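Local coordinates for putative agmatinase (Clostridium difficile, PDB 3LHL), which probably hydrolyses agmatine to putrescine and urea, as a manganese-dependent member of the arginase family, at residues Val189-Leu203 and Ile234-Glu248. Residues are numbered along the deposited sequence; the frame is centred on the assembly and turned at random.
Sequences VNMLNGKNIYLTIDL and IKNSNINIVGCDIVE. With MN (manganese (II) ion), chain B; MN (manganese (II) ion), chain C.
Two central strands of the parallel sheet in the arginase fold, 196-202 and 240-247, run side by side with their axes 4.5 Å apart at closest approach. Their register is fixed by alternating backbone bonds, from Ile-197 N to Asn-240 O (2.7 Å) through to Leu-203 N on Val-247 O. On the face that also bears Tyr-198 and Thr-200, Asp-245 meets both side chains. The hydroxyl of Tyr-198 donates to its OD2 over 2.7 Å, on the anti side and 22° out of the carboxylate plane, while Thr-200 OG1 lies 3.0 Å from OD1. Placing CG between backbone N and carbonyl carbon (chi1 71°) brings OD2 to the Tyr-198 ring edge, in its plane, with the carboxylate turned 60° from the ring; Gly-243 O stands 3.9 Å above the ring plane, offset toward the rim. Thr-101 also bonds OD2, and Thr-200 OG1 bonds His-98, a manganese ligand, which makes Thr-200 a second-shell residue. The binuclear manganese site of this family sits at the C-terminal ends of the strands: Asp-202 OD2 bridges two manganese ions, 2.2 Å from the ion of chain B and 2.4 Å from that of chain C, and His-98, Asp-121, His-123, Asp-125 and Asp-204 complete the coordination. Glu-248 passes Asp-202 at a slant, its CG 3.3 Å from Asp-202 OD2. On the face that carries Leu-199, Ile-241 and Cys-244, Leu-199 CD2 packs among Ile-234, Ile-241 and Cys-244, and helix 258-278 covers Ile-234 and Ile-246.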
ATOM      1  N   VAL A 189       7.780  -2.699  14.408  1.00 17.27           N
ATOM      2  CA  VAL A 189       8.878  -2.226  13.571  1.00 19.17           C
ATOM      3  C   VAL A 189      10.250  -2.466  14.209  1.00 19.78           C
ATOM      4  O   VAL A 189      11.182  -2.895  13.536  1.00 18.35           O
ATOM      5  CB  VAL A 189       8.708  -0.730  13.242  1.00 19.56           C
ATOM      6  CG1 VAL A 189       9.910  -0.228  12.471  1.00 19.63           C
ATOM      7  CG2 VAL A 189       7.440  -0.529  12.410  1.00 22.18           C
ATOM      8  N   ASN A 190      10.376  -2.182  15.503  1.00 20.02           N
ATOM      9  CA  ASN A 190      11.641  -2.419  16.194  1.00 22.00           C
ATOM     10  C   ASN A 190      11.965  -3.915  16.182  1.00 22.48           C
ATOM     11  O   ASN A 190      13.122  -4.307  16.042  1.00 19.89           O
ATOM     12  CB  ASN A 190      11.573  -1.927  17.641  1.00 21.32           C
ATOM     13  CG  ASN A 190      11.733  -0.429  17.751  1.00 22.29           C
ATOM     14  OD1 ASN A 190      12.623   0.155  17.130  1.00 23.55           O
ATOM     15  ND2 ASN A 190      10.885   0.202  18.554  1.00 23.46           N
HETATM   16  N   MSE A 191      10.933  -4.742  16.327  1.00 22.86           N
HETATM   17  CA  MSE A 191      11.112  -6.191  16.329  1.00 26.55           C
HETATM   18  C   MSE A 191      11.578  -6.708  14.975  1.00 25.62           C
HETATM   19  O   MSE A 191      12.226  -7.747  14.895  1.00 26.12           O
HETATM   20  CB  MSE A 191       9.809  -6.889  16.717  1.00 30.31           C
HETATM   21  CG  MSE A 191       9.593  -7.012  18.212  1.00 38.90           C
HETATM   22 SE   MSE A 191       7.831  -7.713  18.615  1.00 56.39          SE
HETATM   23  CE  MSE A 191       7.897  -9.341  17.556  1.00 45.48           C
ATOM     24  N   LEU A 192      11.236  -5.979  13.916  1.00 23.48           N
ATOM     25  CA  LEU A 192      11.620  -6.346  12.561  1.00 22.31           C
ATOM     26  C   LEU A 192      12.929  -5.663  12.188  1.00 22.02           C
ATOM     27  O   LEU A 192      13.222  -5.458  11.008  1.00 20.60           O
ATOM     28  CB  LEU A 192      10.529  -5.930  11.572  1.00 21.98           C
ATOM     29  CG  LEU A 192       9.358  -6.880  11.322  1.00 22.54           C
ATOM     30  CD1 LEU A 192       8.829  -7.430  12.623  1.00 25.64           C
ATOM     31  CD2 LEU A 192       8.271  -6.128  10.573  1.00 22.51           C
ATOM     32  N   ASN A 193      13.706  -5.309  13.205  1.00 21.25           N
ATOM     33  CA  ASN A 193      14.988  -4.639  13.010  1.00 21.80           C
ATOM     34  C   ASN A 193      15.871  -5.370  12.004  1.00 20.05           C
ATOM     35  O   ASN A 193      16.140  -6.560  12.153  1.00 20.41           O
ATOM     36  CB  ASN A 193      15.721  -4.525  14.350  1.00 23.40           C
ATOM     37  CG  ASN A 193      17.001  -3.718  14.251  1.00 27.17           C
ATOM     38  OD1 ASN A 193      17.977  -4.148  13.636  1.00 29.11           O
ATOM     39  ND2 ASN A 193      16.998  -2.534  14.853  1.00 27.22           N
ATOM     40  N   GLY A 194      16.303  -4.645  10.977  1.00 19.39           N
ATOM     41  CA  GLY A 194      17.170  -5.210   9.956  1.00 20.38           C
ATOM     42  C   GLY A 194      16.525  -6.154   8.960  1.00 21.00           C
ATOM     43  O   GLY A 194      17.224  -6.781   8.171  1.00 22.38           O
ATOM     44  N   LYS A 195      15.201  -6.262   8.982  1.00 21.11           N
ATOM     45  CA  LYS A 195      14.510  -7.155   8.065  1.00 21.48           C
ATOM     46  C   LYS A 195      14.012  -6.459   6.803  1.00 22.01           C
ATOM     47  O   LYS A 195      13.907  -5.232   6.755  1.00 20.02           O
ATOM     48  CB  LYS A 195      13.346  -7.842   8.779  1.00 24.30           C
ATOM     49  CG  LYS A 195      13.793  -8.802   9.877  1.00 29.36           C
ATOM     50  CD  LYS A 195      14.752  -9.848   9.323  1.00 32.68           C
ATOM     51  CE  LYS A 195      15.328 -10.734  10.418  1.00 35.77           C
ATOM     52  NZ  LYS A 195      14.272 -11.490  11.141  1.00 40.15           N
ATOM     53  N   ASN A 196      13.721  -7.259   5.780  1.00 20.53           N
ATOM     54  CA  ASN A 196      13.230  -6.749   4.507  1.00 21.35           C
ATOM     55  C   ASN A 196      11.709  -6.723   4.550  1.00 21.70           C
ATOM     56  O   ASN A 196      11.060  -7.720   4.876  1.00 20.63           O
ATOM     57  CB  ASN A 196      13.724  -7.635   3.366  1.00 21.52           C
ATOM     58  CG  ASN A 196      15.232  -7.626   3.244  1.00 22.82           C
ATOM     59  OD1 ASN A 196      15.862  -8.673   3.084  1.00 24.01           O
ATOM     60  ND2 ASN A 196      15.822  -6.439   3.313  1.00 22.21           N
ATOM     61  N   ILE A 197      11.146  -5.576   4.199  1.00 19.70           N
ATOM     62  CA  ILE A 197       9.710  -5.392   4.261  1.00 20.29           C
ATOM     63  C   ILE A 197       9.019  -4.946   2.974  1.00 19.41           C
ATOM     64  O   ILE A 197       9.573  -4.184   2.177  1.00 18.40           O
ATOM     65  CB  ILE A 197       9.368  -4.347   5.385  1.00 20.51           C
ATOM     66  CG1 ILE A 197       9.417  -5.009   6.764  1.00 22.47           C
ATOM     67  CG2 ILE A 197       8.003  -3.712   5.145  1.00 22.45           C
ATOM     68  CD1 ILE A 197      10.805  -5.413   7.231  1.00 22.96           C
ATOM     69  N   TYR A 198       7.808  -5.452   2.773  1.00 18.84           N
ATOM     70  CA  TYR A 198       6.992  -5.012   1.652  1.00 18.56           C
ATOM     71  C   TYR A 198       5.869  -4.280   2.375  1.00 18.10           C
ATOM     72  O   TYR A 198       5.124  -4.884   3.149  1.00 19.11           O
ATOM     73  CB  TYR A 198       6.386  -6.157   0.850  1.00 16.10           C
ATOM     74  CG  TYR A 198       5.614  -5.621  -0.339  1.00 16.81           C
ATOM     75  CD1 TYR A 198       6.222  -5.476  -1.584  1.00 15.33           C
ATOM     76  CD2 TYR A 198       4.305  -5.155  -0.191  1.00 16.42           C
ATOM     77  CE1 TYR A 198       5.550  -4.875  -2.652  1.00 17.99           C
ATOM     78  CE2 TYR A 198       3.626  -4.552  -1.248  1.00 17.52           C
ATOM     79  CZ  TYR A 198       4.254  -4.413  -2.477  1.00 18.13           C
ATOM     80  OH  TYR A 198       3.592  -3.793  -3.518  1.00 16.92           O
ATOM     81  N   LEU A 199       5.763  -2.979   2.145  1.00 17.48           N
ATOM     82  CA  LEU A 199       4.741  -2.175   2.803  1.00 14.66           C
ATOM     83  C   LEU A 199       3.547  -1.904   1.905  1.00 14.27           C
ATOM     84  O   LEU A 199       3.672  -1.243   0.878  1.00 17.23           O
ATOM     85  CB  LEU A 199       5.352  -0.849   3.257  1.00 13.11           C
ATOM     86  CG  LEU A 199       4.422   0.221   3.827  1.00 14.11           C
ATOM     87  CD1 LEU A 199       3.786  -0.261   5.122  1.00 10.42           C
ATOM     88  CD2 LEU A 199       5.229   1.496   4.063  1.00 14.95           C
ATOM     89  N   THR A 200       2.389  -2.426   2.290  1.00 13.81           N
ATOM     90  CA  THR A 200       1.169  -2.216   1.524  1.00 13.91           C
ATOM     91  C   THR A 200       0.169  -1.448   2.381  1.00 14.39           C
ATOM     92  O   THR A 200      -0.275  -1.920   3.431  1.00 14.17           O
ATOM     93  CB  THR A 200       0.534  -3.558   1.059  1.00 14.51           C
ATOM     94  OG1 THR A 200      -0.691  -3.283   0.362  1.00 13.41           O
ATOM     95  CG2 THR A 200       0.256  -4.478   2.248  1.00  9.91           C
ATOM     96  N   ILE A 201      -0.178  -0.255   1.922  1.00 14.55           N
ATOM     97  CA  ILE A 201      -1.105   0.601   2.643  1.00 13.85           C
ATOM     98  C   ILE A 201      -2.435   0.817   1.923  1.00 14.55           C
ATOM     99  O   ILE A 201      -2.494   1.492   0.890  1.00 13.75           O
ATOM    100  CB  ILE A 201      -0.469   1.989   2.911  1.00 12.83           C
ATOM    101  CG1 ILE A 201       0.662   1.847   3.930  1.00 12.90           C
ATOM    102  CG2 ILE A 201      -1.531   2.983   3.401  1.00 12.16           C
ATOM    103  CD1 ILE A 201       1.381   3.147   4.230  1.00 13.63           C
ATOM    104  N   ASP A 202      -3.497   0.226   2.463  1.00 14.22           N
ATOM    105  CA  ASP A 202      -4.831   0.426   1.912  1.00 14.33           C
ATOM    106  C   ASP A 202      -5.255   1.728   2.594  1.00 15.25           C
ATOM    107  O   ASP A 202      -5.395   1.769   3.817  1.00 14.07           O
ATOM    108  CB  ASP A 202      -5.772  -0.699   2.327  1.00 15.07           C
ATOM    109  CG  ASP A 202      -7.163  -0.520   1.768  1.00 16.82           C
ATOM    110  OD1 ASP A 202      -7.655   0.625   1.771  1.00 19.06           O
ATOM    111  OD2 ASP A 202      -7.769  -1.517   1.334  1.00 15.60           O
ATOM    112  N   LEU A 203      -5.438   2.792   1.818  1.00 14.67           N
ATOM    113  CA  LEU A 203      -5.799   4.082   2.388  1.00 14.79           C
ATOM    114  C   LEU A 203      -7.088   4.113   3.206  1.00 15.74           C
ATOM    115  O   LEU A 203      -7.288   5.043   3.989  1.00 14.18           O
ATOM    116  CB  LEU A 203      -5.839   5.152   1.291  1.00 15.29           C
ATOM    117  CG  LEU A 203      -4.490   5.394   0.591  1.00 18.90           C
ATOM    118  CD1 LEU A 203      -4.677   6.298  -0.617  1.00 17.29           C
ATOM    119  CD2 LEU A 203      -3.499   6.002   1.578  1.00 14.96           C
ATOM    120  N   ILE A 234       8.907   4.722  11.042  1.00 22.04           N
ATOM    121  CA  ILE A 234       9.674   4.054  10.008  1.00 21.67           C
ATOM    122  C   ILE A 234      10.999   4.786   9.814  1.00 23.19           C
ATOM    123  O   ILE A 234      12.047   4.158   9.681  1.00 21.24           O
ATOM    124  CB  ILE A 234       8.898   4.016   8.670  1.00 21.75           C
ATOM    125  CG1 ILE A 234       7.793   2.963   8.752  1.00 19.59           C
ATOM    126  CG2 ILE A 234       9.847   3.728   7.512  1.00 18.79           C
ATOM    127  CD1 ILE A 234       6.938   2.886   7.521  1.00 21.21           C
ATOM    128  N   LYS A 235      10.947   6.116   9.806  1.00 23.80           N
ATOM    129  CA  LYS A 235      12.153   6.910   9.629  1.00 25.56           C
ATOM    130  C   LYS A 235      13.207   6.628  10.696  1.00 25.98           C
ATOM    131  O   LYS A 235      14.394   6.566  10.389  1.00 25.70           O
ATOM    132  CB  LYS A 235      11.826   8.407   9.639  1.00 25.46           C
ATOM    133  CG  LYS A 235      13.064   9.300   9.628  1.00 23.64           C
ATOM    134  CD  LYS A 235      12.696  10.770   9.547  1.00 27.20           C
ATOM    135  CE  LYS A 235      13.932  11.661   9.550  1.00 27.79           C
ATOM    136  NZ  LYS A 235      14.667  11.615  10.852  1.00 31.93           N
ATOM    137  N   ASN A 236      12.775   6.462  11.944  1.00 26.09           N
ATOM    138  CA  ASN A 236      13.706   6.208  13.037  1.00 27.51           C
ATOM    139  C   ASN A 236      14.025   4.729  13.247  1.00 28.34           C
ATOM    140  O   ASN A 236      14.812   4.385  14.127  1.00 30.24           O
ATOM    141  CB  ASN A 236      13.165   6.789  14.353  1.00 29.09           C
ATOM    142  CG  ASN A 236      12.986   8.299  14.303  1.00 29.12           C
ATOM    143  OD1 ASN A 236      13.799   9.012  13.718  1.00 30.74           O
ATOM    144  ND2 ASN A 236      11.927   8.792  14.932  1.00 29.89           N
ATOM    145  N   SER A 237      13.424   3.853  12.452  1.00 27.25           N
ATOM    146  CA  SER A 237      13.668   2.425  12.613  1.00 26.72           C
ATOM    147  C   SER A 237      14.780   1.915  11.708  1.00 26.06           C
ATOM    148  O   SER A 237      15.408   2.679  10.979  1.00 26.72           O
ATOM    149  CB  SER A 237      12.402   1.632  12.306  1.00 27.59           C
ATOM    150  OG  SER A 237      12.227   1.493  10.904  1.00 24.39           O
ATOM    151  N   ASN A 238      15.011   0.610  11.762  1.00 25.67           N
ATOM    152  CA  ASN A 238      16.026  -0.006  10.929  1.00 27.23           C
ATOM    153  C   ASN A 238      15.420  -1.090  10.047  1.00 27.27           C
ATOM    154  O   ASN A 238      15.990  -2.174   9.903  1.00 29.40           O
ATOM    155  CB  ASN A 238      17.147  -0.601  11.784  1.00 27.46           C
ATOM    156  CG  ASN A 238      18.307  -1.114  10.943  1.00 29.27           C
ATOM    157  OD1 ASN A 238      18.778  -0.429  10.038  1.00 29.96           O
ATOM    158  ND2 ASN A 238      18.773  -2.321  11.243  1.00 30.34           N
ATOM    159  N   ILE A 239      14.253  -0.813   9.469  1.00 25.48           N
ATOM    160  CA  ILE A 239      13.632  -1.790   8.585  1.00 25.41           C
ATOM    161  C   ILE A 239      13.980  -1.401   7.155  1.00 24.61           C
ATOM    162  O   ILE A 239      14.172  -0.223   6.852  1.00 24.89           O
ATOM    163  CB  ILE A 239      12.088  -1.851   8.732  1.00 24.93           C
ATOM    164  CG1 ILE A 239      11.457  -0.520   8.331  1.00 25.07           C
ATOM    165  CG2 ILE A 239      11.715  -2.218  10.152  1.00 25.54           C
ATOM    166  CD1 ILE A 239       9.945  -0.586   8.230  1.00 24.50           C
ATOM    167  N   ASN A 240      14.067  -2.393   6.281  1.00 23.94           N
ATOM    168  CA  ASN A 240      14.410  -2.142   4.891  1.00 24.89           C
ATOM    169  C   ASN A 240      13.210  -2.361   3.973  1.00 23.56           C
ATOM    170  O   ASN A 240      12.801  -3.494   3.717  1.00 22.54           O
ATOM    171  CB  ASN A 240      15.584  -3.045   4.485  1.00 25.85           C
ATOM    172  CG  ASN A 240      16.076  -2.771   3.074  1.00 29.26           C
ATOM    173  OD1 ASN A 240      16.080  -1.626   2.619  1.00 33.33           O
ATOM    174  ND2 ASN A 240      16.512  -3.818   2.382  1.00 26.35           N
ATOM    175  N   ILE A 241      12.632  -1.266   3.495  1.00 22.59           N
ATOM    176  CA  ILE A 241      11.487  -1.357   2.601  1.00 21.40           C
ATOM    177  C   ILE A 241      11.999  -1.579   1.184  1.00 21.16           C
ATOM    178  O   ILE A 241      12.635  -0.706   0.604  1.00 20.74           O
ATOM    179  CB  ILE A 241      10.622  -0.077   2.668  1.00 19.09           C
ATOM    180  CG1 ILE A 241      10.074   0.089   4.090  1.00 17.67           C
ATOM    181  CG2 ILE A 241       9.464  -0.172   1.678  1.00 17.78           C
ATOM    182  CD1 ILE A 241       9.261   1.350   4.314  1.00 14.40           C
ATOM    183  N   VAL A 242      11.730  -2.761   0.640  1.00 21.63           N
ATOM    184  CA  VAL A 242      12.183  -3.104  -0.703  1.00 19.80           C
ATOM    185  C   VAL A 242      11.058  -3.039  -1.727  1.00 19.33           C
ATOM    186  O   VAL A 242      11.263  -3.312  -2.912  1.00 18.13           O
ATOM    187  CB  VAL A 242      12.807  -4.514  -0.722  1.00 20.05           C
ATOM    188  CG1 VAL A 242      14.092  -4.513   0.088  1.00 19.63           C
ATOM    189  CG2 VAL A 242      11.819  -5.532  -0.150  1.00 18.59           C
ATOM    190  N   GLY A 243       9.874  -2.667  -1.253  1.00 17.80           N
ATOM    191  CA  GLY A 243       8.710  -2.554  -2.108  1.00 17.69           C
ATOM    192  C   GLY A 243       7.616  -1.843  -1.335  1.00 18.67           C
ATOM    193  O   GLY A 243       7.484  -2.040  -0.124  1.00 18.78           O
ATOM    194  N   CYS A 244       6.824  -1.024  -2.019  1.00 17.78           N
ATOM    195  CA  CYS A 244       5.765  -0.285  -1.346  1.00 19.05           C
ATOM    196  C   CYS A 244       4.612   0.095  -2.270  1.00 19.33           C
ATOM    197  O   CYS A 244       4.770   0.159  -3.493  1.00 19.18           O
ATOM    198  CB  CYS A 244       6.359   0.984  -0.716  1.00 17.70           C
ATOM    199  SG  CYS A 244       5.188   2.034   0.187  1.00 23.05           S
ATOM    200  N   ASP A 245       3.447   0.338  -1.674  1.00 18.63           N
ATOM    201  CA  ASP A 245       2.280   0.763  -2.432  1.00 17.32           C
ATOM    202  C   ASP A 245       1.185   1.346  -1.536  1.00 16.98           C
ATOM    203  O   ASP A 245       1.125   1.064  -0.338  1.00 16.60           O
ATOM    204  CB  ASP A 245       1.708  -0.402  -3.262  1.00 17.16           C
ATOM    205  CG  ASP A 245       1.035  -1.480  -2.408  1.00 18.97           C
ATOM    206  OD1 ASP A 245       0.203  -1.135  -1.536  1.00 14.26           O
ATOM    207  OD2 ASP A 245       1.329  -2.679  -2.625  1.00 17.79           O
ATOM    208  N   ILE A 246       0.351   2.198  -2.123  1.00 15.39           N
ATOM    209  CA  ILE A 246      -0.788   2.783  -1.424  1.00 17.14           C
ATOM    210  C   ILE A 246      -1.938   2.481  -2.379  1.00 17.21           C
ATOM    211  O   ILE A 246      -1.791   2.613  -3.595  1.00 17.60           O
ATOM    212  CB  ILE A 246      -0.651   4.317  -1.213  1.00 17.13           C
ATOM    213  CG1 ILE A 246      -0.483   5.032  -2.556  1.00 16.40           C
ATOM    214  CG2 ILE A 246       0.526   4.612  -0.286  1.00 15.76           C
ATOM    215  CD1 ILE A 246      -0.379   6.551  -2.432  1.00 15.50           C
ATOM    216  N   VAL A 247      -3.079   2.066  -1.848  1.00 16.19           N
ATOM    217  CA  VAL A 247      -4.182   1.702  -2.720  1.00 14.12           C
ATOM    218  C   VAL A 247      -5.556   2.081  -2.200  1.00 13.76           C
ATOM    219  O   VAL A 247      -5.705   2.534  -1.073  1.00 12.06           O
ATOM    220  CB  VAL A 247      -4.177   0.163  -2.965  1.00 13.59           C
ATOM    221  CG1 VAL A 247      -2.866  -0.267  -3.627  1.00 10.91           C
ATOM    222  CG2 VAL A 247      -4.344  -0.567  -1.636  1.00 12.00           C
ATOM    223  N   GLU A 248      -6.551   1.882  -3.062  1.00 14.93           N
ATOM    224  CA  GLU A 248      -7.956   2.120  -2.763  1.00 15.03           C
ATOM    225  C   GLU A 248      -8.450   3.568  -2.721  1.00 15.78           C
ATOM    226  O   GLU A 248      -9.558   3.837  -2.240  1.00 14.92           O
ATOM    227  CB  GLU A 248      -8.347   1.371  -1.478  1.00 14.19           C
ATOM    228  CG  GLU A 248      -8.264  -0.155  -1.611  1.00 14.19           C
ATOM    229  CD  GLU A 248      -9.175  -0.723  -2.714  1.00 19.12           C
ATOM    230  OE1 GLU A 248      -9.640   0.057  -3.572  1.00 17.07           O
ATOM    231  OE2 GLU A 248      -9.415  -1.957  -2.734  1.00 19.54           O
TER
HETATM  232 MN    MN B 301      -7.431  -3.711   1.310  1.00 18.22          MN
HETATM  233 MN    MN C 302      -9.673  -1.862   2.701  1.00 17.84          MN
HETATM  234  O   HOH W   1      13.611  -1.437  13.033  1.00 20.73           O
HETATM  235  O   HOH W   2      13.286   2.572  16.092  1.00 38.16           O
HETATM  236  O   HOH W   3       5.446  -2.231  -5.166  1.00 17.65           O